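Local coordinates for ATP-dependent helicase FUN30 (Saccharomyces cerevisiae S288c, PDB 5GN1), which hydrolyses ATP to remodel nucleosomes in DNA-end resection and heterochromatin organization, here represented by the C-terminal part of its ATPase domain, at residues A[92-95]-A[96-100]; A[292-295]-A[296-299]. All blocks are in the same frame, centred on the assembly; numbering follows the deposited sequence.

How the contacts relate
From the N terminus, the chain runs through strand 49-56 and helix 60-82 before contact 1, residues 92-100, turns it out of helix 89-94 and into helix 100-110, against the side of helix 60-82. This tight local turn closes long before contact 2 begins, so the two follow in series and neither nests nor crosses. Most of the parallel sheet is built in between. Contact 2, residues 292-299, then carries the chain from helix 285-292 toward strand 304-311, which lies next to strand 49-56 in that sheet. The two turns sit on opposite sides of the chain's centre, their own centres 44 Å apart, one in a helical region and one at the RecA-like sheet.

Contact 1 of 2, residues A[92-95]-A[96-100]; sequences KSKL and QSSSS
S93 starts the turn by offering its carbonyl to Q96: Q96 N donates to S93 O over 3.2 Å. A water also donates to S93 O and to OE1 of Q96. The glutamine reaches it because its chain is extended, with CG anti to the backbone N (chi1 -178°). The hydroxyl of S93 instead turns back into its own helix, to A89 O. At K94 the carbonyl is the focus. S98 OG donates to K94 O at 2.9 Å, from above the carbonyl plane, while S97 N and S97 OG add weak bonds to the same oxygen. K94 bends at chi2 (67°), which lays K94 CE alongside S98 OG, 3.8 Å away. L95 closes the walk: S98 N bonds weakly to L95 O at 3.2 Å, and a second water bridges L95 O to S98 O. The buried L95, on P86, H76 and M79, with S98 on I72, sets the turn against helix 60-82. These successive three-residue backbone bonds form overlapping turns linking helix 89-94 to the helix that S99 N-caps. Chemically, the carbonyls of S93, K94 and L95 each meet the amide three residues on, the last two only weakly, with serine hydroxyls on K94 O and water on S93 O and L95 O.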
loop_
_atom_site.group_PDB
_atom_site.type_symbol
_atom_site.label_atom_id
_atom_site.label_comp_id
_atom_site.label_asym_id
_atom_site.label_seq_id
_atom_site.Cartn_x
_atom_site.Cartn_y
_atom_site.Cartn_z
ATOM N N LYS A 92 3.032 20.353 18.635
ATOM C CA LYS A 92 1.837 21.193 18.641
ATOM C C LYS A 92 1.473 21.643 17.229
ATOM O O LYS A 92 0.310 21.561 16.817
ATOM C CB LYS A 92 2.040 22.407 19.546
ATOM C CG LYS A 92 0.880 23.396 19.479
ATOM C CD LYS A 92 1.139 24.629 20.318
ATOM C CE LYS A 92 0.215 25.763 19.895
ATOM N NZ LYS A 92 0.327 26.950 20.792
ATOM N N SER A 93 2.456 22.131 16.475
ATOM C CA SER A 93 2.161 22.654 15.143
ATOM C C SER A 93 1.696 21.549 14.198
ATOM O O SER A 93 0.926 21.811 13.266
ATOM C CB SER A 93 3.393 23.360 14.585
ATOM O OG SER A 93 4.566 22.622 14.885
ATOM N N LYS A 94 2.139 20.308 14.438
ATOM C CA LYS A 94 1.701 19.179 13.627
ATOM C C LYS A 94 0.185 19.043 13.625
ATOM O O LYS A 94 -0.403 18.659 12.605
ATOM C CB LYS A 94 2.359 17.895 14.140
ATOM C CG LYS A 94 1.862 16.614 13.501
ATOM C CD LYS A 94 2.236 16.528 12.025
ATOM C CE LYS A 94 1.554 15.336 11.371
ATOM N NZ LYS A 94 2.058 15.088 9.994
ATOM N N LEU A 95 -0.467 19.376 14.740
ATOM C CA LEU A 95 -1.901 19.137 14.866
ATOM C C LEU A 95 -2.738 20.021 13.952
ATOM O O LEU A 95 -3.914 19.707 13.725
ATOM C CB LEU A 95 -2.365 19.341 16.311
ATOM C CG LEU A 95 -1.923 18.302 17.349
ATOM C CD1 LEU A 95 -2.477 18.653 18.726
ATOM C CD2 LEU A 95 -2.365 16.912 16.943
ATOM N N GLN A 96 -2.173 21.113 13.433
ATOM C CA GLN A 96 -2.979 22.023 12.619
ATOM C C GLN A 96 -3.400 21.374 11.305
ATOM O O GLN A 96 -4.476 21.681 10.777
ATOM C CB GLN A 96 -2.214 23.312 12.340
ATOM C CG GLN A 96 -3.002 24.339 11.526
ATOM C CD GLN A 96 -2.251 25.644 11.358
ATOM O OE1 GLN A 96 -1.058 25.733 11.672
ATOM N NE2 GLN A 96 -2.943 26.669 10.859
ATOM N N SER A 97 -2.579 20.475 10.774
ATOM C CA SER A 97 -2.897 19.787 9.535
ATOM C C SER A 97 -3.357 18.350 9.766
ATOM O O SER A 97 -3.546 17.608 8.797
ATOM C CB SER A 97 -1.688 19.832 8.595
ATOM O OG SER A 97 -0.517 19.294 9.204
ATOM N N SER A 98 -3.581 17.958 11.021
ATOM C CA SER A 98 -3.990 16.605 11.386
ATOM C C SER A 98 -5.501 16.504 11.531
ATOM O O SER A 98 -6.139 17.356 12.157
ATOM C CB SER A 98 -3.335 16.157 12.698
ATOM O OG SER A 98 -1.918 16.154 12.592
ATOM N N SER A 99 -6.068 15.438 10.971
ATOM C CA SER A 99 -7.484 15.142 11.092
ATOM C C SER A 99 -7.630 13.649 11.336
ATOM O O SER A 99 -6.686 12.876 11.157
ATOM C CB SER A 99 -8.269 15.539 9.832
ATOM O OG SER A 99 -7.875 14.738 8.728
ATOM N N SER A 100 -8.836 13.239 11.724
ATOM C CA SER A 100 -9.092 11.813 11.875
ATOM C C SER A 100 -8.844 11.079 10.560
ATOM O O SER A 100 -8.344 9.949 10.558
ATOM C CB SER A 100 -10.520 11.583 12.359
ATOM O OG SER A 100 -11.452 11.940 11.357
HETATM O O HOH W 1 1.438 24.594 12.529
HETATM O O HOH W 2 -6.639 19.733 13.033
#

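Contact 2 of 2, residues A[292-295]-A[296-299]; sequences ADRA and HRVG
R297 reaches back over D293 and R294 in the turn that follows helix 285-292, within the DRAHRVG sequence of helicase motif VI, which in SNF2 relatives supplies arginines to the ATP site between the two RecA-like lobes. R297 CB lies 3.4 Å from D293 O, and CG stays beside that oxygen, sitting between the backbone N and the carbonyl carbon (chi1 62°). R297 CD then packs 3.3 Å from R294 O. After a bend at chi3, R297 NH1 donates to D293 O, a nearly straight bond of 3.0 Å (161°), with the oxygen in the guanidinium plane but the donor above the D293 carbonyl plane. R297 NH1 also stands over one face of the R294 guanidinium, 3.2 Å from R294 NH1, two donors that do not bond, the planes 50° apart. R294 is itself held by Q290 O at NE and by I268 O at NH1. A leucine in place of R297 would probably leave D293 O without its guanidinium donor and the face of R294 without this neighbour. A292 O accepts from both A295 N and H296 N, closing the turn. D293 and H296 point the same way side by side, and D293 OD1 meets the ring edge in plane, 3.5 Å from H296 CD2.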
loop_
_atom_site.group_PDB
_atom_site.type_symbol
_atom_site.label_atom_id
_atom_site.label_comp_id
_atom_site.label_asym_id
_atom_site.label_seq_id
_atom_site.Cartn_x
_atom_site.Cartn_y
_atom_site.Cartn_z
ATOM N N ALA A 292 -11.792 -10.661 -5.989
ATOM C CA ALA A 292 -11.664 -12.113 -5.982
ATOM C C ALA A 292 -12.407 -12.760 -7.147
ATOM O O ALA A 292 -11.949 -13.776 -7.688
ATOM C CB ALA A 292 -12.159 -12.673 -4.647
ATOM N N ASP A 293 -13.524 -12.178 -7.574
ATOM C CA ASP A 293 -14.278 -12.719 -8.697
ATOM C C ASP A 293 -13.625 -12.467 -10.058
ATOM O O ASP A 293 -14.200 -12.868 -11.073
ATOM C CB ASP A 293 -15.703 -12.155 -8.703
ATOM C CG ASP A 293 -16.554 -12.693 -7.556
ATOM O OD1 ASP A 293 -16.133 -13.656 -6.868
ATOM O OD2 ASP A 293 -17.668 -12.158 -7.356
ATOM N N ARG A 294 -12.461 -11.805 -10.130
ATOM C CA ARG A 294 -11.703 -11.841 -11.384
ATOM C C ARG A 294 -11.209 -13.255 -11.665
ATOM O O ARG A 294 -11.088 -13.652 -12.826
ATOM C CB ARG A 294 -10.512 -10.866 -11.352
ATOM C CG ARG A 294 -10.859 -9.379 -11.135
ATOM C CD ARG A 294 -12.018 -8.926 -12.015
ATOM N NE ARG A 294 -13.297 -9.040 -11.315
ATOM C CZ ARG A 294 -14.478 -9.072 -11.917
ATOM N NH1 ARG A 294 -14.541 -9.034 -13.246
ATOM N NH2 ARG A 294 -15.589 -9.162 -11.193
ATOM N N ALA A 295 -10.953 -14.028 -10.613
ATOM C CA ALA A 295 -10.557 -15.426 -10.683
ATOM C C ALA A 295 -11.730 -16.376 -10.487
ATOM O O ALA A 295 -11.836 -17.387 -11.195
ATOM C CB ALA A 295 -9.490 -15.720 -9.619
ATOM N N HIS A 296 -12.621 -16.062 -9.544
ATOM C CA HIS A 296 -13.751 -16.928 -9.201
ATOM C C HIS A 296 -14.937 -16.493 -10.046
ATOM O O HIS A 296 -15.755 -15.667 -9.634
ATOM C CB HIS A 296 -14.062 -16.869 -7.709
ATOM C CG HIS A 296 -15.333 -17.571 -7.335
ATOM N ND1 HIS A 296 -15.458 -18.945 -7.362
ATOM C CD2 HIS A 296 -16.545 -17.088 -6.971
ATOM C CE1 HIS A 296 -16.689 -19.277 -7.015
ATOM N NE2 HIS A 296 -17.370 -18.169 -6.778
ATOM N N ARG A 297 -15.024 -17.050 -11.252
ATOM C CA ARG A 297 -16.060 -16.672 -12.201
ATOM C C ARG A 297 -16.190 -17.784 -13.231
ATOM O O ARG A 297 -15.397 -18.728 -13.267
ATOM C CB ARG A 297 -15.744 -15.327 -12.871
ATOM C CG ARG A 297 -14.450 -15.361 -13.700
ATOM C CD ARG A 297 -14.062 -14.006 -14.259
ATOM N NE ARG A 297 -15.108 -13.417 -15.091
ATOM C CZ ARG A 297 -15.928 -12.449 -14.685
ATOM N NH1 ARG A 297 -15.832 -11.960 -13.452
ATOM N NH2 ARG A 297 -16.854 -11.978 -15.511
ATOM N N VAL A 298 -17.210 -17.648 -14.078
ATOM C CA VAL A 298 -17.490 -18.655 -15.097
ATOM C C VAL A 298 -16.264 -18.847 -15.974
ATOM O O VAL A 298 -15.648 -17.880 -16.437
ATOM C CB VAL A 298 -18.724 -18.245 -15.915
ATOM C CG1 VAL A 298 -19.010 -19.267 -17.002
ATOM C CG2 VAL A 298 -19.931 -18.084 -14.997
ATOM N N GLY A 299 -15.892 -20.103 -16.190
ATOM C CA GLY A 299 -14.678 -20.452 -16.895
ATOM C C GLY A 299 -13.595 -20.995 -15.993
ATOM O O GLY A 299 -12.694 -21.698 -16.473
#